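Long-range contacts in ammonium transporter (Kuenenia stuttgartiensis, PDB 6EU6), which probably senses ammonium as the membrane part of a histidine kinase, in a trimer built on the ammonium transporter fold: residues L85-F96 / G145-T153; S248-I257 / G296-I305. All blocks are in the same frame, centred on the assembly; numbering follows the deposited sequence.

Contact 1 of 2, residues L85-F96 / G145-T153; sequences LALHPNTLSYSF and GNLFSPDQT
F148 pushes its ring in among L85, N90 and F96, and these contacts form the dense part of the interface. The F96 and F148 rings lie nearly parallel (19°) but slid apart, with centroids 4.9 Å from one another and F148 CD1 3.4 Å from F96 CD2. L147 CD2 sits at the edge of F96, in the ring plane. N90 sets its CB over a face of F148, 4.0 Å from the ring centroid, a CH-pi contact. With CG anti to its backbone N (chi1 172°), N90 carries its amide past CD1 and CE1 of that ring, while OD1 accepts a 2.8 Å capping bond from L92 N in the turn that leads into helix 93-114. L85 CD1 meets F148 CZ at 3.5 Å. Toward the surface the fit slackens: the H88 ring is nearly parallel to F148 but barely overlaps it, their centroids 5.3 Å apart, and exposed P150 brings CD only to 4.2 Å from H88 ND1. That nitrogen is buried here without a polar partner in the model. The aromatic cluster of H88, F96 and F148 thus joins the N-terminal part of helix 93-114 to the loop after helix 121-144, against helix 40-67, whose F67 meets F96 edge-to-face.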
loop_
_atom_site.group_PDB
_atom_site.type_symbol
_atom_site.label_atom_id
_atom_site.label_comp_id
_atom_site.label_asym_id
_atom_site.label_seq_id
_atom_site.Cartn_x
_atom_site.Cartn_y
_atom_site.Cartn_z
ATOM N N LEU A 85 -20.211 -11.215 -20.437
ATOM C CA LEU A 85 -18.747 -11.185 -20.383
ATOM C C LEU A 85 -18.185 -12.604 -20.390
ATOM O O LEU A 85 -17.402 -12.942 -21.255
ATOM C CB LEU A 85 -18.266 -10.423 -19.136
ATOM C CG LEU A 85 -16.822 -9.987 -19.159
ATOM C CD1 LEU A 85 -16.606 -8.917 -20.216
ATOM C CD2 LEU A 85 -16.480 -9.421 -17.803
ATOM N N ALA A 86 -18.621 -13.411 -19.438
ATOM C CA ALA A 86 -18.301 -14.850 -19.324
ATOM C C ALA A 86 -18.468 -15.743 -20.595
ATOM O O ALA A 86 -17.885 -16.814 -20.664
ATOM C CB ALA A 86 -19.141 -15.449 -18.182
ATOM N N LEU A 87 -19.275 -15.342 -21.557
ATOM C CA LEU A 87 -19.413 -16.105 -22.794
ATOM C C LEU A 87 -18.312 -15.799 -23.806
ATOM O O LEU A 87 -18.075 -16.568 -24.725
ATOM C CB LEU A 87 -20.739 -15.810 -23.452
ATOM C CG LEU A 87 -21.913 -16.677 -23.023
ATOM C CD1 LEU A 87 -21.817 -17.240 -21.610
ATOM C CD2 LEU A 87 -23.154 -15.822 -23.219
ATOM N N HIS A 88 -17.674 -14.664 -23.664
ATOM C CA HIS A 88 -16.626 -14.363 -24.579
ATOM C C HIS A 88 -15.555 -15.368 -24.360
ATOM O O HIS A 88 -15.313 -15.772 -23.265
ATOM C CB HIS A 88 -16.132 -12.940 -24.360
ATOM C CG HIS A 88 -16.975 -11.938 -25.059
ATOM N ND1 HIS A 88 -16.506 -11.167 -26.089
ATOM C CD2 HIS A 88 -18.287 -11.651 -24.938
ATOM C CE1 HIS A 88 -17.491 -10.429 -26.563
ATOM N NE2 HIS A 88 -18.580 -10.701 -25.877
ATOM N N PRO A 89 -14.877 -15.748 -25.430
ATOM C CA PRO A 89 -13.774 -16.693 -25.471
ATOM C C PRO A 89 -12.497 -16.035 -25.003
ATOM O O PRO A 89 -11.560 -16.745 -24.758
ATOM C CB PRO A 89 -13.666 -17.003 -26.939
ATOM C CG PRO A 89 -14.041 -15.728 -27.594
ATOM C CD PRO A 89 -15.129 -15.157 -26.749
ATOM N N ASN A 90 -12.459 -14.700 -24.953
ATOM C CA ASN A 90 -11.325 -13.988 -24.430
ATOM C C ASN A 90 -11.208 -14.509 -23.048
ATOM O O ASN A 90 -12.067 -14.361 -22.197
ATOM C CB ASN A 90 -11.522 -12.517 -24.314
ATOM C CG ASN A 90 -10.369 -11.879 -23.594
ATOM O OD1 ASN A 90 -10.196 -12.064 -22.401
ATOM N ND2 ASN A 90 -9.540 -11.178 -24.326
ATOM N N THR A 91 -10.100 -15.128 -22.860
ATOM C CA THR A 91 -9.795 -15.792 -21.657
ATOM C C THR A 91 -9.807 -15.056 -20.303
ATOM O O THR A 91 -10.038 -15.696 -19.309
ATOM C CB THR A 91 -8.468 -16.497 -21.936
ATOM O OG1 THR A 91 -8.762 -17.799 -22.432
ATOM C CG2 THR A 91 -7.603 -16.555 -20.744
ATOM N N LEU A 92 -9.610 -13.743 -20.263
ATOM C CA LEU A 92 -9.505 -13.033 -18.993
ATOM C C LEU A 92 -10.747 -12.455 -18.336
ATOM O O LEU A 92 -10.709 -12.005 -17.232
ATOM C CB LEU A 92 -8.449 -11.963 -19.095
ATOM C CG LEU A 92 -7.044 -12.499 -19.178
ATOM C CD1 LEU A 92 -6.037 -11.436 -18.917
ATOM C CD2 LEU A 92 -6.870 -13.626 -18.208
ATOM N N SER A 93 -11.838 -12.483 -19.057
ATOM C CA SER A 93 -13.146 -12.016 -18.614
ATOM C C SER A 93 -13.234 -10.916 -17.544
ATOM O O SER A 93 -12.884 -9.814 -17.792
ATOM C CB SER A 93 -14.039 -13.206 -18.279
ATOM O OG SER A 93 -13.614 -13.896 -17.153
ATOM N N TYR A 94 -13.670 -11.266 -16.353
ATOM C CA TYR A 94 -13.814 -10.302 -15.286
ATOM C C TYR A 94 -12.521 -9.624 -14.874
ATOM O O TYR A 94 -12.547 -8.490 -14.534
ATOM C CB TYR A 94 -14.470 -10.930 -14.081
ATOM C CG TYR A 94 -15.810 -11.453 -14.396
ATOM C CD1 TYR A 94 -16.860 -10.608 -14.551
ATOM C CD2 TYR A 94 -16.006 -12.783 -14.606
ATOM C CE1 TYR A 94 -18.095 -11.080 -14.867
ATOM C CE2 TYR A 94 -17.238 -13.268 -14.916
ATOM C CZ TYR A 94 -18.269 -12.405 -15.054
ATOM O OH TYR A 94 -19.486 -12.876 -15.362
ATOM N N SER A 95 -11.421 -10.346 -14.909
ATOM C CA SER A 95 -10.136 -9.794 -14.554
ATOM C C SER A 95 -9.781 -8.660 -15.506
ATOM O O SER A 95 -9.411 -7.613 -15.092
ATOM C CB SER A 95 -9.098 -10.894 -14.533
ATOM O OG SER A 95 -9.532 -11.908 -13.674
ATOM N N PHE A 96 -9.912 -8.920 -16.792
ATOM C CA PHE A 96 -9.698 -7.913 -17.824
ATOM C C PHE A 96 -10.628 -6.747 -17.577
ATOM O O PHE A 96 -10.247 -5.592 -17.689
ATOM C CB PHE A 96 -9.994 -8.496 -19.181
ATOM C CG PHE A 96 -9.768 -7.539 -20.292
ATOM C CD1 PHE A 96 -8.492 -7.328 -20.812
ATOM C CD2 PHE A 96 -10.822 -6.826 -20.814
ATOM C CE1 PHE A 96 -8.313 -6.443 -21.881
ATOM C CE2 PHE A 96 -10.650 -5.918 -21.862
ATOM C CZ PHE A 96 -9.395 -5.744 -22.414
ATOM N N GLY A 145 -9.642 -1.104 -29.460
ATOM C CA GLY A 145 -10.826 -1.882 -29.639
ATOM C C GLY A 145 -10.609 -3.262 -30.262
ATOM O O GLY A 145 -11.517 -4.093 -30.326
ATOM N N ASN A 146 -9.378 -3.567 -30.619
ATOM C CA ASN A 146 -9.065 -4.938 -31.025
ATOM C C ASN A 146 -8.859 -5.902 -29.875
ATOM O O ASN A 146 -8.614 -7.055 -30.112
ATOM C CB ASN A 146 -7.786 -4.960 -31.868
ATOM C CG ASN A 146 -6.543 -4.508 -31.087
ATOM O OD1 ASN A 146 -6.518 -3.520 -30.408
ATOM N ND2 ASN A 146 -5.530 -5.200 -31.258
ATOM N N LEU A 147 -8.838 -5.433 -28.633
ATOM C CA LEU A 147 -8.116 -6.221 -27.586
ATOM C C LEU A 147 -8.975 -7.330 -26.974
ATOM O O LEU A 147 -8.467 -8.320 -26.519
ATOM C CB LEU A 147 -7.679 -5.284 -26.447
ATOM C CG LEU A 147 -6.612 -5.623 -25.414
ATOM C CD1 LEU A 147 -5.259 -5.791 -26.072
ATOM C CD2 LEU A 147 -6.585 -4.439 -24.427
ATOM N N PHE A 148 -10.271 -7.121 -26.867
ATOM C CA PHE A 148 -11.099 -8.068 -26.111
ATOM C C PHE A 148 -12.026 -8.899 -27.031
ATOM O O PHE A 148 -12.074 -10.131 -26.885
ATOM C CB PHE A 148 -11.968 -7.313 -25.078
ATOM C CG PHE A 148 -12.690 -8.210 -24.143
ATOM C CD1 PHE A 148 -11.998 -8.922 -23.153
ATOM C CD2 PHE A 148 -14.044 -8.422 -24.288
ATOM C CE1 PHE A 148 -12.692 -9.767 -22.287
ATOM C CE2 PHE A 148 -14.743 -9.268 -23.421
ATOM C CZ PHE A 148 -14.062 -9.932 -22.413
ATOM N N SER A 149 -12.787 -8.221 -27.895
ATOM C CA SER A 149 -13.878 -8.823 -28.697
ATOM C C SER A 149 -13.197 -9.432 -29.922
ATOM O O SER A 149 -12.231 -8.849 -30.476
ATOM C CB SER A 149 -14.932 -7.789 -29.116
ATOM O OG SER A 149 -15.857 -7.516 -28.071
ATOM N N PRO A 150 -13.692 -10.614 -30.359
ATOM C CA PRO A 150 -13.021 -11.384 -31.451
ATOM C C PRO A 150 -13.051 -10.665 -32.805
ATOM O O PRO A 150 -14.040 -10.033 -33.122
ATOM C CB PRO A 150 -13.833 -12.683 -31.514
ATOM C CG PRO A 150 -15.187 -12.303 -31.021
ATOM C CD PRO A 150 -14.983 -11.221 -29.977
ATOM N N ASP A 151 -11.944 -10.686 -33.543
ATOM C CA ASP A 151 -11.945 -10.323 -34.967
ATOM C C ASP A 151 -12.368 -8.918 -35.282
ATOM O O ASP A 151 -13.211 -8.747 -36.159
ATOM C CB ASP A 151 -12.874 -11.261 -35.756
ATOM C CG ASP A 151 -12.579 -12.730 -35.515
ATOM O OD1 ASP A 151 -11.395 -13.111 -35.674
ATOM O OD2 ASP A 151 -13.527 -13.495 -35.175
ATOM N N GLN A 152 -11.797 -7.906 -34.613
ATOM C CA GLN A 152 -12.192 -6.512 -34.882
ATOM C C GLN A 152 -11.056 -5.601 -34.542
ATOM O O GLN A 152 -10.073 -6.038 -33.955
ATOM C CB GLN A 152 -13.415 -6.118 -34.068
ATOM C CG GLN A 152 -13.161 -6.066 -32.561
ATOM C CD GLN A 152 -14.388 -5.637 -31.814
ATOM O OE1 GLN A 152 -15.496 -6.121 -32.088
ATOM N NE2 GLN A 152 -14.223 -4.700 -30.869
ATOM N N THR A 153 -11.191 -4.333 -34.877
ATOM C CA THR A 153 -10.202 -3.376 -34.487
ATOM C C THR A 153 -10.773 -1.968 -34.453
ATOM O O THR A 153 -11.854 -1.684 -34.961
ATOM C CB THR A 153 -8.994 -3.456 -35.429
ATOM O OG1 THR A 153 -7.923 -2.728 -34.863
ATOM C CG2 THR A 153 -9.313 -2.848 -36.801
#

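Contact 2 of 2, residues S248-I257 / G296-I305; sequences SAGVSALIFI and GLITGILAII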
loop_
_atom_site.group_PDB
_atom_site.type_symbol
_atom_site.label_atom_id
_atom_site.label_comp_id
_atom_site.label_asym_id
_atom_site.label_seq_id
_atom_site.Cartn_x
_atom_site.Cartn_y
_atom_site.Cartn_z
ATOM N N SER A 248 15.355 7.934 -13.701
ATOM C CA SER A 248 16.110 8.813 -14.613
ATOM C C SER A 248 15.418 10.135 -14.742
ATOM O O SER A 248 16.088 11.141 -14.829
ATOM C CB SER A 248 16.329 8.199 -16.023
ATOM O OG SER A 248 16.695 6.841 -15.783
ATOM N N ALA A 249 14.080 10.132 -14.834
ATOM C CA ALA A 249 13.361 11.374 -14.872
ATOM C C ALA A 249 13.654 12.245 -13.652
ATOM O O ALA A 249 13.906 13.468 -13.788
ATOM C CB ALA A 249 11.859 11.191 -15.128
ATOM N N GLY A 250 13.701 11.617 -12.471
ATOM C CA GLY A 250 13.999 12.362 -11.290
ATOM C C GLY A 250 15.433 12.924 -11.276
ATOM O O GLY A 250 15.650 14.052 -10.827
ATOM N N VAL A 251 16.403 12.127 -11.713
ATOM C CA VAL A 251 17.811 12.546 -11.618
ATOM C C VAL A 251 18.040 13.691 -12.629
ATOM O O VAL A 251 18.758 14.650 -12.321
ATOM C CB VAL A 251 18.782 11.359 -11.775
ATOM C CG1 VAL A 251 20.235 11.834 -11.950
ATOM C CG2 VAL A 251 18.705 10.423 -10.519
ATOM N N SER A 252 17.437 13.569 -13.821
ATOM C CA SER A 252 17.579 14.598 -14.863
ATOM C C SER A 252 16.985 15.858 -14.316
ATOM O O SER A 252 17.554 16.916 -14.467
ATOM C CB SER A 252 16.889 14.170 -16.153
ATOM O OG SER A 252 17.469 12.909 -16.455
ATOM N N ALA A 253 15.844 15.740 -13.648
ATOM C CA ALA A 253 15.233 16.891 -13.019
ATOM C C ALA A 253 16.083 17.527 -11.933
ATOM O O ALA A 253 16.134 18.761 -11.851
ATOM C CB ALA A 253 13.852 16.537 -12.469
ATOM N N LEU A 254 16.713 16.728 -11.070
ATOM C CA LEU A 254 17.536 17.282 -10.034
ATOM C C LEU A 254 18.622 18.096 -10.700
ATOM O O LEU A 254 18.903 19.191 -10.242
ATOM C CB LEU A 254 18.219 16.246 -9.143
ATOM C CG LEU A 254 17.297 15.469 -8.186
ATOM C CD1 LEU A 254 18.130 14.349 -7.552
ATOM C CD2 LEU A 254 16.669 16.489 -7.209
ATOM N N ILE A 255 19.199 17.576 -11.776
ATOM C CA ILE A 255 20.307 18.270 -12.410
ATOM C C ILE A 255 19.853 19.576 -13.067
ATOM O O ILE A 255 20.444 20.585 -12.792
ATOM C CB ILE A 255 21.084 17.354 -13.361
ATOM C CG1 ILE A 255 21.764 16.271 -12.559
ATOM C CG2 ILE A 255 22.104 18.153 -14.180
ATOM C CD1 ILE A 255 22.101 15.099 -13.411
ATOM N N PHE A 256 18.818 19.521 -13.915
ATOM C CA PHE A 256 18.287 20.631 -14.677
ATOM C C PHE A 256 17.723 21.717 -13.761
ATOM O O PHE A 256 17.876 22.907 -14.043
ATOM C CB PHE A 256 17.181 20.118 -15.613
ATOM C CG PHE A 256 16.472 21.194 -16.420
ATOM C CD1 PHE A 256 17.091 21.770 -17.511
ATOM C CD2 PHE A 256 15.174 21.595 -16.104
ATOM C CE1 PHE A 256 16.434 22.735 -18.279
ATOM C CE2 PHE A 256 14.522 22.586 -16.845
ATOM C CZ PHE A 256 15.159 23.152 -17.944
ATOM N N ILE A 257 17.006 21.313 -12.705
ATOM C CA ILE A 257 16.428 22.263 -11.801
ATOM C C ILE A 257 17.521 23.003 -10.998
ATOM O O ILE A 257 17.341 24.206 -10.765
ATOM C CB ILE A 257 15.402 21.656 -10.823
ATOM C CG1 ILE A 257 14.159 21.129 -11.567
ATOM C CG2 ILE A 257 14.931 22.700 -9.829
ATOM C CD1 ILE A 257 13.324 20.127 -10.728
ATOM N N GLY A 296 13.158 8.637 -19.783
ATOM C CA GLY A 296 13.007 9.326 -18.513
ATOM C C GLY A 296 13.720 10.675 -18.482
ATOM O O GLY A 296 13.148 11.675 -18.048
ATOM N N LEU A 297 14.968 10.681 -18.916
ATOM C CA LEU A 297 15.797 11.878 -18.951
ATOM C C LEU A 297 15.174 12.963 -19.827
ATOM O O LEU A 297 14.932 14.097 -19.395
ATOM C CB LEU A 297 17.145 11.490 -19.459
ATOM C CG LEU A 297 18.176 12.557 -19.794
ATOM C CD1 LEU A 297 19.505 11.810 -19.993
ATOM C CD2 LEU A 297 17.838 13.412 -21.018
ATOM N N ILE A 298 14.803 12.591 -21.017
ATOM C CA ILE A 298 14.190 13.517 -21.939
ATOM C C ILE A 298 12.824 14.023 -21.424
ATOM O O ILE A 298 12.520 15.217 -21.467
ATOM C CB ILE A 298 13.949 12.806 -23.261
ATOM C CG1 ILE A 298 15.256 12.526 -23.981
ATOM C CG2 ILE A 298 13.033 13.665 -24.174
ATOM C CD1 ILE A 298 15.060 11.486 -25.110
ATOM N N THR A 299 12.001 13.090 -20.899
ATOM C CA THR A 299 10.680 13.464 -20.419
ATOM C C THR A 299 10.758 14.341 -19.188
ATOM O O THR A 299 10.011 15.314 -19.055
ATOM C CB THR A 299 9.807 12.238 -20.112
ATOM O OG1 THR A 299 9.784 11.371 -21.251
ATOM C CG2 THR A 299 8.346 12.650 -19.640
ATOM N N GLY A 300 11.658 14.029 -18.289
ATOM C CA GLY A 300 11.810 14.805 -17.085
ATOM C C GLY A 300 12.026 16.324 -17.337
ATOM O O GLY A 300 11.349 17.183 -16.789
ATOM N N ILE A 301 13.030 16.639 -18.129
ATOM C CA ILE A 301 13.321 18.003 -18.543
ATOM C C ILE A 301 12.160 18.601 -19.357
ATOM O O ILE A 301 11.740 19.712 -19.082
ATOM C CB ILE A 301 14.635 18.001 -19.352
ATOM C CG1 ILE A 301 15.783 17.667 -18.393
ATOM C CG2 ILE A 301 14.912 19.320 -20.035
ATOM C CD1 ILE A 301 16.980 17.133 -19.114
ATOM N N LEU A 302 11.668 17.909 -20.373
ATOM C CA LEU A 302 10.649 18.522 -21.212
ATOM C C LEU A 302 9.378 18.792 -20.411
ATOM O O LEU A 302 8.622 19.773 -20.684
ATOM C CB LEU A 302 10.306 17.674 -22.412
ATOM C CG LEU A 302 11.424 17.511 -23.451
ATOM C CD1 LEU A 302 10.961 16.649 -24.608
ATOM C CD2 LEU A 302 11.730 18.877 -23.981
ATOM N N ALA A 303 9.108 17.939 -19.425
ATOM C CA ALA A 303 7.871 18.114 -18.653
ATOM C C ALA A 303 7.947 19.359 -17.749
ATOM O O ALA A 303 6.959 20.064 -17.556
ATOM C CB ALA A 303 7.564 16.878 -17.839
ATOM N N ILE A 304 9.138 19.632 -17.216
ATOM C CA ILE A 304 9.356 20.781 -16.381
ATOM C C ILE A 304 9.280 22.061 -17.254
ATOM O O ILE A 304 8.723 23.051 -16.780
ATOM C CB ILE A 304 10.729 20.704 -15.688
ATOM C CG1 ILE A 304 10.686 19.608 -14.617
ATOM C CG2 ILE A 304 11.116 22.035 -15.052
ATOM C CD1 ILE A 304 12.078 19.308 -14.075
ATOM N N ILE A 305 9.789 21.990 -18.498
ATOM C CA ILE A 305 9.726 23.144 -19.379
ATOM C C ILE A 305 8.256 23.408 -19.651
ATOM O O ILE A 305 7.756 24.547 -19.569
ATOM C CB ILE A 305 10.524 22.903 -20.652
ATOM C CG1 ILE A 305 12.023 22.937 -20.289
ATOM C CG2 ILE A 305 10.174 23.955 -21.739
ATOM C CD1 ILE A 305 12.934 22.333 -21.333
#
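A249 lies directly against G296, their CA atoms 4.2 Å apart, where helices 234-261 and 289-312 cross at a GxxxG motif formed by G296 and G300. The short segments approach to 7.1 Å between axes at a crossing angle of -49°. This closeness probably depends on the two glycines: both turn their bare backbone toward helix 234-261, and a CB on G300 would run into A249 O. The backbones come near enough for a CA-H...O contact of 3.2 Å between A249 CA and G296 O.

Toward the C-terminal ends the helices diverge, and larger side chains fill the interface. F256 leads across from CB, which rests 4.0 Å from I301 CG1; its CG meets the same methylene. CG is anti to the backbone N (chi1 177°), which aims the ring across to helix 289-312. CD1 and CE1 lie beneath I301 CG2, which sits over the ring centre, 11° off the normal. CE2, on the far edge, meets I304 CG2 in the ring plane at 3.9 Å, and the tip, CZ, reaches I305 CG1. Without the ring, as with an alanine at F256, a gap is likely to open among I301, I304 and I305, and I301 CG2 would lose its aromatic face. I304 CD1 also touches both A253 CB and I257 CD1, each at 3.7 Å. Back near the crossing, S252 OG touches L297 CA and bonds S248 O at 2.8 Å, reaching that oxygen from the face opposite to S252 N.

How the contacts relate
Contact 1 closes along the chain before contact 2 opens, and the two lie on opposite sides of the chain's centre, 38 Å apart between centres and about 23 Å between nearest atoms. They share no helix: contact 1 joins a loop to the N-terminal part of helix 93-114, whereas contact 2 is where helices 234-261 and 289-312 cross. In the trimer, Y94 and S95 of contact 1 pack on G236 of the second subunit, at the start of that copy's helix 234-261; S248, V251 and L254 of contact 2 meet L56 and V49 on helix 40-67 of the third subunit. Each contact therefore also borders a subunit interface.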